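Local structure of Ice-binding protein isoform1a (Antarctomyces psychrotrophicus, 7BWX) at residues A[38-44]-A[56-60]; A[70-74]-A[173-177]. The protein binds ice, probably by holding to specific water positions on the prism planes of ice crystals, and so acts as an antifreeze protein. The protein carries 1 engineered substitution. All coordinates share one frame; numbering follows the deposited sequence.

Contact 1: residues A[38-44]-A[56-60]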
ATOM      1  N   GLY A  38     -10.180   6.547  -6.956  1.00 15.05           N
ATOM      2  CA  GLY A  38     -10.643   6.306  -8.323  1.00 16.52           C
ATOM      3  C   GLY A  38     -10.803   4.851  -8.669  1.00 14.81           C
ATOM      4  O   GLY A  38     -10.273   3.968  -7.990  1.00 12.29           O
ATOM      5  N   THR A  39     -11.478   4.651  -9.790  1.00 13.82           N
ATOM      6  CA  THR A  39     -11.666   3.359 -10.437  1.00 14.41           C
ATOM      7  C   THR A  39     -11.578   3.595 -11.949  1.00 15.55           C
ATOM      8  O   THR A  39     -11.600   4.749 -12.362  1.00 14.74           O
ATOM      9  CB  THR A  39     -13.045   2.786 -10.105  1.00 14.93           C
ATOM     10  OG1 THR A  39     -14.042   3.483 -10.869  1.00 14.04           O
ATOM     11  CG2 THR A  39     -13.408   2.912  -8.652  1.00 15.30           C
ATOM     12  N   THR A  40     -11.588   2.524 -12.721  1.00 15.43           N
ATOM     13  CA  THR A  40     -11.597   2.615 -14.192  1.00 16.67           C
ATOM     14  C   THR A  40     -13.026   2.471 -14.722  1.00 18.84           C
ATOM     15  O   THR A  40     -13.173   2.156 -15.915  1.00 21.61           O
ATOM     16  CB  THR A  40     -10.577   1.633 -14.765  1.00 17.44           C
ATOM     17  OG1 THR A  40     -10.847   0.308 -14.320  1.00 16.74           O
ATOM     18  CG2 THR A  40      -9.168   2.021 -14.372  1.00 16.61           C
ATOM     19  N   GLY A  41     -14.041   2.837 -13.950  1.00 19.78           N
ATOM     20  CA  GLY A  41     -15.443   2.776 -14.432  1.00 20.71           C
ATOM     21  C   GLY A  41     -16.390   2.142 -13.423  1.00 20.06           C
ATOM     22  O   GLY A  41     -17.573   2.522 -13.368  1.00 21.11           O
ATOM     23  N   THR A  42     -15.930   1.182 -12.649  1.00 17.92           N
ATOM     24  CA  THR A  42     -16.766   0.548 -11.614  1.00 17.27           C
ATOM     25  C   THR A  42     -17.184   1.603 -10.573  1.00 17.19           C
ATOM     26  O   THR A  42     -16.350   2.412 -10.157  1.00 17.37           O
ATOM     27  CB  THR A  42     -15.981  -0.601 -10.974  1.00 18.92           C
ATOM     28  OG1 THR A  42     -15.583  -1.482 -12.033  1.00 21.41           O
ATOM     29  CG2 THR A  42     -16.776  -1.309  -9.909  1.00 17.00           C
ATOM     30  N   SER A  43     -18.433   1.561 -10.131  1.00 15.49           N
ATOM     31  CA  SER A  43     -18.989   2.469  -9.114  1.00 18.46           C
ATOM     32  C   SER A  43     -18.359   2.134  -7.757  1.00 17.79           C
ATOM     33  O   SER A  43     -17.845   0.992  -7.570  1.00 17.05           O
ATOM     34  CB  SER A  43     -20.487   2.356  -9.073  1.00 22.72           C
ATOM     35  OG  SER A  43     -20.820   1.112  -8.497  1.00 33.51           O
ATOM     36  N   ILE A  44     -18.274   3.129  -6.894  1.00 15.61           N
ATOM     37  CA  ILE A  44     -17.801   2.912  -5.496  1.00 17.97           C
ATOM     38  C   ILE A  44     -19.049   2.735  -4.653  1.00 20.03           C
ATOM     39  O   ILE A  44     -20.080   3.327  -5.022  1.00 22.30           O
ATOM     40  CB  ILE A  44     -16.928   4.088  -5.042  1.00 18.80           C
ATOM     41  CG1 ILE A  44     -17.739   5.385  -5.010  1.00 23.41           C
ATOM     42  CG2 ILE A  44     -15.728   4.209  -5.975  1.00 18.29           C
ATOM     43  CD1 ILE A  44     -17.127   6.497  -4.183  1.00 28.19           C
ATOM     44  N   LEU A  56     -12.477  12.698  -6.393  1.00 15.75           N
ATOM     45  CA  LEU A  56     -13.007  11.414  -6.876  1.00 17.21           C
ATOM     46  C   LEU A  56     -12.794  11.381  -8.389  1.00 19.17           C
ATOM     47  O   LEU A  56     -13.115  12.350  -9.079  1.00 21.05           O
ATOM     48  CB  LEU A  56     -14.461  11.376  -6.421  1.00 22.10           C
ATOM     49  CG  LEU A  56     -15.190  10.059  -6.493  1.00 31.52           C
ATOM     50  CD1 LEU A  56     -14.406   8.910  -5.857  1.00 34.72           C
ATOM     51  CD2 LEU A  56     -16.551  10.221  -5.835  1.00 33.94           C
ATOM     52  N   HIS A  57     -12.170  10.342  -8.908  1.00 14.18           N
ATOM     53  CA  HIS A  57     -11.933  10.187 -10.356  1.00 14.95           C
ATOM     54  C   HIS A  57     -12.478   8.827 -10.758  1.00 15.25           C
ATOM     55  O   HIS A  57     -11.744   7.837 -10.663  1.00 13.16           O
ATOM     56  CB  HIS A  57     -10.450  10.327 -10.680  1.00 14.58           C
ATOM     57  CG  HIS A  57      -9.900  11.697 -10.472  1.00 15.24           C
ATOM     58  ND1 HIS A  57     -10.126  12.706 -11.388  1.00 15.78           N
ATOM     59  CD2 HIS A  57      -9.053  12.194  -9.520  1.00 16.93           C
ATOM     60  CE1 HIS A  57      -9.507  13.810 -10.985  1.00 18.70           C
ATOM     61  NE2 HIS A  57      -8.819  13.521  -9.839  1.00 16.98           N
ATOM     62  N   ILE A  58     -13.755   8.774 -11.092  1.00 14.67           N
ATOM     63  CA  ILE A  58     -14.367   7.510 -11.579  1.00 14.97           C
ATOM     64  C   ILE A  58     -14.373   7.569 -13.104  1.00 15.26           C
ATOM     65  O   ILE A  58     -15.249   8.251 -13.738  1.00 15.20           O
ATOM     66  CB  ILE A  58     -15.743   7.270 -10.967  1.00 17.51           C
ATOM     67  CG1 ILE A  58     -15.690   7.368  -9.436  1.00 21.05           C
ATOM     68  CG2 ILE A  58     -16.282   5.943 -11.440  1.00 18.72           C
ATOM     69  CD1 ILE A  58     -17.021   7.231  -8.758  1.00 23.97           C
ATOM     70  N   ASN A  59     -13.412   6.897 -13.682  1.00 15.89           N
ATOM     71  CA  ASN A  59     -13.326   6.676 -15.131  1.00 17.33           C
ATOM     72  C   ASN A  59     -13.213   8.002 -15.872  1.00 18.70           C
ATOM     73  O   ASN A  59     -14.066   8.290 -16.744  1.00 19.95           O
ATOM     74  CB  ASN A  59     -14.488   5.830 -15.630  1.00 18.98           C
ATOM     75  CG  ASN A  59     -14.150   5.292 -17.016  1.00 21.23           C
ATOM     76  OD1 ASN A  59     -12.969   5.191 -17.360  1.00 17.73           O
ATOM     77  ND2 ASN A  59     -15.159   4.924 -17.785  1.00 17.51           N
ATOM     78  N   ASP A  60     -12.157   8.777 -15.601  1.00 17.99           N
ATOM     79  CA  ASP A  60     -11.819   9.961 -16.423  1.00 18.56           C
ATOM     80  C   ASP A  60     -10.361   9.784 -16.889  1.00 19.20           C
ATOM     81  O   ASP A  60      -9.758   8.713 -16.605  1.00 17.16           O
ATOM     82  CB  ASP A  60     -12.121  11.243 -15.649  1.00 18.93           C
ATOM     83  CG  ASP A  60     -11.371  11.353 -14.314  1.00 20.40           C
ATOM     84  OD1 ASP A  60     -10.385  10.586 -14.104  1.00 17.40           O
ATOM     85  OD2 ASP A  60     -11.770  12.199 -13.498  1.00 21.34           O
TER

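Contact 2: residues A[70-74]-A[173-177]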
ATOM      1  N   SER A  70       0.069   2.987 -12.000  1.00 13.76           N
ATOM      2  CA  SER A  70       0.145   2.066 -10.843  1.00 13.86           C
ATOM      3  C   SER A  70       0.678   0.729 -11.338  1.00 13.37           C
ATOM      4  O   SER A  70       1.501   0.090 -10.655  1.00 11.78           O
ATOM      5  CB  SER A  70      -1.162   1.932 -10.114  1.00 14.12           C
ATOM      6  OG  SER A  70      -2.103   1.112 -10.782  1.00 13.91           O
ATOM      7  N   ARG A  71       0.227   0.281 -12.498  1.00 12.65           N
ATOM      8  CA  ARG A  71       0.664  -1.031 -13.023  1.00 11.84           C
ATOM      9  C   ARG A  71       2.099  -0.939 -13.529  1.00 12.20           C
ATOM     10  O   ARG A  71       2.844  -1.913 -13.340  1.00 13.37           O
ATOM     11  CB  ARG A  71      -0.296  -1.526 -14.101  1.00 11.44           C
ATOM     12  CG  ARG A  71      -1.708  -1.765 -13.603  1.00 11.55           C
ATOM     13  CD  ARG A  71      -1.785  -2.696 -12.400  1.00 12.24           C
ATOM     14  NE  ARG A  71      -1.827  -1.937 -11.138  1.00 12.97           N
ATOM     15  CZ  ARG A  71      -1.785  -2.509  -9.934  1.00 13.63           C
ATOM     16  NH1 ARG A  71      -1.637  -3.809  -9.822  1.00 14.39           N
ATOM     17  NH2 ARG A  71      -1.914  -1.782  -8.842  1.00 14.18           N
ATOM     18  N   THR A  72       2.485   0.171 -14.135  1.00 13.24           N
ATOM     19  CA  THR A  72       3.874   0.412 -14.578  1.00 13.94           C
ATOM     20  C   THR A  72       4.815   0.293 -13.355  1.00 14.23           C
ATOM     21  O   THR A  72       5.899  -0.337 -13.424  1.00 12.65           O
ATOM     22  CB  THR A  72       3.980   1.769 -15.269  1.00 15.27           C
ATOM     23  OG1 THR A  72       3.087   1.810 -16.403  1.00 15.06           O
ATOM     24  CG2 THR A  72       5.406   2.092 -15.691  1.00 16.22           C
ATOM     25  N   ALA A  73       4.422   0.895 -12.242  1.00 13.83           N
ATOM     26  CA  ALA A  73       5.204   0.852 -10.991  1.00 14.03           C
ATOM     27  C   ALA A  73       5.229  -0.581 -10.469  1.00 14.09           C
ATOM     28  O   ALA A  73       6.283  -1.000  -9.970  1.00 14.03           O
ATOM     29  CB  ALA A  73       4.624   1.837  -9.984  1.00 14.37           C
ATOM     30  N   PHE A  74       4.104  -1.315 -10.520  1.00 13.80           N
ATOM     31  CA  PHE A  74       4.060  -2.726 -10.071  1.00 13.33           C
ATOM     32  C   PHE A  74       5.111  -3.534 -10.832  1.00 13.48           C
ATOM     33  O   PHE A  74       5.903  -4.293 -10.233  1.00 12.71           O
ATOM     34  CB  PHE A  74       2.669  -3.320 -10.257  1.00 13.22           C
ATOM     35  CG  PHE A  74       2.541  -4.726  -9.753  1.00 13.30           C
ATOM     36  CD1 PHE A  74       2.325  -4.980  -8.408  1.00 13.78           C
ATOM     37  CD2 PHE A  74       2.699  -5.792 -10.614  1.00 13.50           C
ATOM     38  CE1 PHE A  74       2.246  -6.281  -7.946  1.00 13.91           C
ATOM     39  CE2 PHE A  74       2.573  -7.088 -10.156  1.00 14.28           C
ATOM     40  CZ  PHE A  74       2.385  -7.335  -8.819  1.00 13.71           C
ATOM     41  N   VAL A 173       1.067   0.504  -0.998  1.00 13.36           N
ATOM     42  CA  VAL A 173       0.668  -0.882  -1.219  1.00 13.99           C
ATOM     43  C   VAL A 173       0.245  -0.945  -2.682  1.00 14.72           C
ATOM     44  O   VAL A 173      -0.779  -0.364  -3.012  1.00 13.91           O
ATOM     45  CB  VAL A 173      -0.449  -1.330  -0.279  1.00 15.06           C
ATOM     46  CG1 VAL A 173      -0.805  -2.783  -0.547  1.00 15.99           C
ATOM     47  CG2 VAL A 173      -0.088  -1.121   1.204  1.00 16.07           C
ATOM     48  N   ILE A 174       1.023  -1.654  -3.493  1.00 14.15           N
ATOM     49  CA  ILE A 174       0.736  -1.902  -4.927  1.00 14.14           C
ATOM     50  C   ILE A 174       0.514  -3.394  -5.092  1.00 11.80           C
ATOM     51  O   ILE A 174       1.461  -4.168  -5.080  1.00 13.11           O
ATOM     52  CB  ILE A 174       1.846  -1.350  -5.809  1.00 13.91           C
ATOM     53  CG1 ILE A 174       2.310   0.020  -5.319  1.00 15.29           C
ATOM     54  CG2 ILE A 174       1.342  -1.327  -7.237  1.00 14.30           C
ATOM     55  CD1 ILE A 174       3.380   0.645  -6.219  1.00 16.95           C
ATOM     56  N   ALA A 175      -0.737  -3.794  -5.034  1.00 11.54           N
ATOM     57  CA  ALA A 175      -1.115  -5.210  -5.103  1.00 11.90           C
ATOM     58  C   ALA A 175      -1.519  -5.591  -6.530  1.00 12.17           C
ATOM     59  O   ALA A 175      -2.218  -4.830  -7.185  1.00 12.67           O
ATOM     60  CB  ALA A 175      -2.248  -5.464  -4.165  1.00 12.13           C
ATOM     61  N   ASN A 176      -1.202  -6.814  -6.918  1.00 12.58           N
ATOM     62  CA  ASN A 176      -1.582  -7.371  -8.232  1.00 12.43           C
ATOM     63  C   ASN A 176      -3.092  -7.534  -8.298  1.00 13.01           C
ATOM     64  O   ASN A 176      -3.670  -7.283  -9.355  1.00 12.34           O
ATOM     65  CB  ASN A 176      -0.912  -8.700  -8.429  1.00 13.70           C
ATOM     66  CG  ASN A 176      -1.071  -9.196  -9.847  1.00 14.19           C
ATOM     67  OD1 ASN A 176      -0.591  -8.537 -10.750  1.00 14.10           O
ATOM     68  ND2 ASN A 176      -1.766 -10.315 -10.007  1.00 14.55           N
ATOM     69  N   ALA A 177      -3.719  -7.893  -7.186  1.00 13.04           N
ATOM     70  CA  ALA A 177      -5.161  -8.186  -7.127  1.00 12.79           C
ATOM     71  C   ALA A 177      -5.804  -7.378  -5.975  1.00 13.53           C
ATOM     72  O   ALA A 177      -5.792  -6.155  -6.057  1.00 14.95           O
ATOM     73  CB  ALA A 177      -5.327  -9.661  -7.007  1.00 12.06           C
TER
HETATM   74  O   HOH W   1      -0.800  -5.927 -11.544  1.00 13.96           O

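Contact 1: residues A[38-44]-A[56-60]
A short parallel β-pairing joins strand 36-39 to strand 56-58 at one end of the solenoid, close to the surface, with G38 opposite H57 and T39 opposite I58. Two backbone hydrogen bonds tie the rungs: T39 N gives a weak one to H57 O at 3.3 Å, and N59 N reaches T39 O at 3.1 Å. G38 packs closely against H57, its CA 3.0 Å from H57 O, and a CB there would clash with that carbonyl. On the face shared by T39 and I58 the two side chains lie side by side, CG2 of I58 coming to 3.4 Å from OG1 of T39. With its hydroxyl between the backbone N and the carbonyl carbon (chi1 76°), T39 OG1 accepts the N-H of G41 in an ST turn and donates to T42 O at 2.6 Å, in the carbonyl plane on a lone pair. The turn thus curls over T39 as the chain leaves the strand. This is stacking of successive coils in a right-handed β-helix, as in the ice-binding protein family. Past the turn, I44 comes back against the second strand: its CD1 meets CD1 of L56 tip to tip at 4.0 Å, and its CG1 lies against CD1 of I58. At the other end CB of N59 packs on CA of G41, 3.4 Å away. H57 turns its ring away from G38, and ND1 makes a nearly straight, in-plane bond of 2.7 Å to the syn lone pair of D60 OD2, beside the start of helix 61-79, where D60 is the N-cap.

Contact 2: residues A[70-74]-A[173-177]
I174, F74 and R71 carry this contact, in which helix segment 70-74 runs at 87° to strand segment 173-175. I174 points at the helix: CG2 reaches CB of F74 at 3.9 Å and also meets S70 O, while CD1 touches CB of A73. The F74 ring, swung out with CG anti to the backbone N (chi1 -177°), runs past I174 in the opposite direction and brings its CD1 edge to 3.5 Å from I174 O. Farther along the ring, CZ packs on CB of N176 at 3.6 Å, the amide plane tilted 31° from the ring. R71 leaves the helix pointing away from the strand, but bends at chi2 and chi3 so that its guanidinium comes back. There NH1 bonds A175 O at 2.9 Å, from above the carbonyl plane, and a water bridges NH1 to N176 OD1 over one face of the F74 ring. An in-plane bond from NE to S70 OG fixes the turn of the guanidinium, and S70 OG is itself bonded to F67 O; NH2 has a weak bond to L192 O. A leucine in place of R71 would probably leave A175 O without this donor and the bridging water without its link to the helix. I174 and F74 also touch I156 of the neighbouring strand 153-157. A long helix laid along the flank of a right-handed β-helix, crossing its strands, is the architecture of the ice-binding protein family.

Contact 1 lies at the surface near one end of the solenoid, whereas contact 2 is buried much nearer the middle of the chain; their centres are about 17 Å apart and they do not touch. They run in series: strand 56-58 of contact 1 leads directly into helix 61-79, whose middle forms contact 2. The first joins strand to strand by backbone bonds within the β-helix, helped by a threonine-held turn and a small aliphatic patch. The second joins helix to strand through side chains, with isoleucine and phenylalanine packing inside and an arginine, a backbone carbonyl and a water making the polar part of the contact.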